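Local coordinates for cupin type-2 domain-containing protein (Klebsiella pneumoniae subsp. pneumoniae MGH 78578, PDB 3H8U), which is of unknown function but adopts a double-stranded beta-helix cupin fold and probably binds a metal ion, as many cupins do, at residues Val41-Ala46 with Ile108-Val113. Numbering follows the deposited sequence.
Sequences VVVWHA and IFVSVV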
loop_
_atom_site.group_PDB
_atom_site.type_symbol
_atom_site.label_atom_id
_atom_site.label_comp_id
_atom_site.label_asym_id
_atom_site.label_seq_id
_atom_site.Cartn_x
_atom_site.Cartn_y
_atom_site.Cartn_z
ATOM N N VAL A 41 4.015 7.774 -2.684
ATOM C CA VAL A 41 3.872 6.367 -2.990
ATOM C C VAL A 41 5.030 6.030 -3.922
ATOM O O VAL A 41 5.203 6.699 -4.986
ATOM C CB VAL A 41 2.509 6.082 -3.694
ATOM C CG1 VAL A 41 2.393 4.603 -4.106
ATOM C CG2 VAL A 41 1.335 6.488 -2.805
ATOM N N VAL A 42 5.830 5.030 -3.514
ATOM C CA VAL A 42 7.074 4.639 -4.188
ATOM C C VAL A 42 7.082 3.107 -4.389
ATOM O O VAL A 42 6.605 2.357 -3.542
ATOM C CB VAL A 42 8.331 5.061 -3.345
ATOM C CG1 VAL A 42 9.630 4.525 -3.932
ATOM C CG2 VAL A 42 8.375 6.581 -3.218
ATOM N N VAL A 43 7.578 2.680 -5.533
ATOM C CA VAL A 43 7.827 1.261 -5.807
ATOM C C VAL A 43 9.335 1.033 -5.662
ATOM O O VAL A 43 10.148 1.665 -6.367
ATOM C CB VAL A 43 7.329 0.863 -7.205
ATOM C CG1 VAL A 43 7.909 -0.491 -7.613
ATOM C CG2 VAL A 43 5.808 0.831 -7.219
ATOM N N TRP A 44 9.687 0.143 -4.736
ATOM C CA TRP A 44 11.034 -0.260 -4.503
ATOM C C TRP A 44 11.292 -1.690 -5.011
ATOM O O TRP A 44 10.436 -2.554 -4.900
ATOM C CB TRP A 44 11.339 -0.223 -3.012
ATOM C CG TRP A 44 11.425 1.137 -2.443
ATOM C CD1 TRP A 44 10.458 1.776 -1.730
ATOM C CD2 TRP A 44 12.528 2.034 -2.531
ATOM N NE1 TRP A 44 10.893 3.010 -1.351
ATOM C CE2 TRP A 44 12.164 3.204 -1.824
ATOM C CE3 TRP A 44 13.781 1.968 -3.118
ATOM C CZ2 TRP A 44 13.023 4.294 -1.691
ATOM C CZ3 TRP A 44 14.646 3.066 -2.996
ATOM C CH2 TRP A 44 14.261 4.203 -2.283
ATOM N N HIS A 45 12.496 -1.890 -5.528
ATOM C CA HIS A 45 12.958 -3.187 -6.033
ATOM C C HIS A 45 14.377 -3.419 -5.523
ATOM O O HIS A 45 15.232 -2.561 -5.650
ATOM C CB HIS A 45 12.925 -3.187 -7.571
ATOM C CG HIS A 45 13.524 -4.412 -8.210
ATOM N ND1 HIS A 45 14.876 -4.700 -8.189
ATOM C CD2 HIS A 45 12.939 -5.413 -8.910
ATOM C CE1 HIS A 45 15.091 -5.824 -8.854
ATOM N NE2 HIS A 45 13.927 -6.298 -9.257
ATOM N N ALA A 46 14.619 -4.592 -4.950
ATOM C CA ALA A 46 15.961 -5.005 -4.571
ATOM C C ALA A 46 16.256 -6.406 -5.089
ATOM O O ALA A 46 15.463 -7.326 -4.926
ATOM C CB ALA A 46 16.154 -4.940 -3.038
ATOM N N ILE A 108 10.098 -6.819 -4.015
ATOM C CA ILE A 108 9.403 -5.656 -4.538
ATOM C C ILE A 108 8.285 -5.262 -3.582
ATOM O O ILE A 108 7.458 -6.095 -3.187
ATOM C CB ILE A 108 8.852 -5.938 -5.979
ATOM C CG1 ILE A 108 9.983 -6.280 -6.942
ATOM C CG2 ILE A 108 8.066 -4.738 -6.512
ATOM C CD1 ILE A 108 9.540 -6.781 -8.289
ATOM N N PHE A 109 8.251 -3.984 -3.233
ATOM C CA PHE A 109 7.222 -3.475 -2.341
ATOM C C PHE A 109 6.811 -2.065 -2.701
ATOM O O PHE A 109 7.518 -1.352 -3.401
ATOM C CB PHE A 109 7.637 -3.560 -0.860
ATOM C CG PHE A 109 8.783 -2.702 -0.492
ATOM C CD1 PHE A 109 10.089 -3.133 -0.725
ATOM C CD2 PHE A 109 8.587 -1.475 0.103
ATOM C CE1 PHE A 109 11.166 -2.359 -0.366
ATOM C CE2 PHE A 109 9.672 -0.672 0.456
ATOM C CZ PHE A 109 10.968 -1.137 0.241
ATOM N N VAL A 110 5.624 -1.730 -2.223
ATOM C CA VAL A 110 5.045 -0.427 -2.384
ATOM C C VAL A 110 5.147 0.223 -1.016
ATOM O O VAL A 110 4.591 -0.273 -0.037
ATOM C CB VAL A 110 3.585 -0.515 -2.819
ATOM C CG1 VAL A 110 2.927 0.923 -2.802
ATOM C CG2 VAL A 110 3.484 -1.175 -4.190
ATOM N N SER A 111 5.832 1.358 -0.990
ATOM C CA SER A 111 5.943 2.208 0.183
ATOM C C SER A 111 4.992 3.413 0.119
ATOM O O SER A 111 5.004 4.159 -0.877
ATOM C CB SER A 111 7.376 2.737 0.290
ATOM O OG SER A 111 7.449 3.836 1.175
ATOM N N VAL A 112 4.218 3.601 1.193
ATOM C CA VAL A 112 3.392 4.784 1.355
ATOM C C VAL A 112 3.889 5.531 2.596
ATOM O O VAL A 112 3.691 5.060 3.711
ATOM C CB VAL A 112 1.896 4.440 1.486
ATOM C CG1 VAL A 112 1.034 5.758 1.596
ATOM C CG2 VAL A 112 1.440 3.562 0.312
ATOM N N VAL A 113 4.531 6.679 2.365
ATOM C CA VAL A 113 4.989 7.559 3.444
ATOM C C VAL A 113 3.973 8.663 3.655
ATOM O O VAL A 113 3.560 9.305 2.681
ATOM C CB VAL A 113 6.361 8.158 3.107
ATOM C CG1 VAL A 113 6.769 9.237 4.106
ATOM C CG2 VAL A 113 7.411 7.030 3.089
HETATM O O HOH W 1 9.922 5.341 0.420
#
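Val-42 with Ser-111 and Trp-44 with Phe-109 form the hydrogen-bonded pairs of two antiparallel strands. Each pair exchanges two backbone bonds, from Ser-111 N to Val-42 O at 2.8 Å through to Phe-109 N to Trp-44 O at 3.1 Å.

The side chains of these four residues share one face of the sheet. There Trp-44 and Phe-109 lie alongside each other: Trp-44 CB sits over a face of the Phe-109 ring, 3.6 Å from its centroid, in a CH-pi contact. The indole's five-membered ring is nearly parallel to the phenyl, at 21°, but slid away, so overlap is slight. Phe-109 CG stands between its backbone N and carbonyl carbon (chi1 65°), bringing the phenyl back toward Trp-44, while Trp-64 stacks on it. At the indole edge, Ser-111 CB lies 3.8 Å from Trp-44 CD1, and a water accepts from Trp-44 NE1 and donates to Ser-111 OG, which is also hydrogen-bonded to Asp-62 OD1.

The other face is mainly aliphatic. Val-41 CG1 meets Val-110 CG1 at 3.9 Å, and Ile-108 CG1 approaches His-45 CD2 at 3.7 Å. Val-41, Val-43, Val-110 and Val-112 also pack against the second subunit.

The contact joins two neighbouring inner strands, 40-46 and 107-114, of one sheet of the cupin fold. Trp-44 NE1 and Ser-111 OG are thus satisfied on the aromatic face, whereas the valines opposite rely on apolar packing, including that across the dimer.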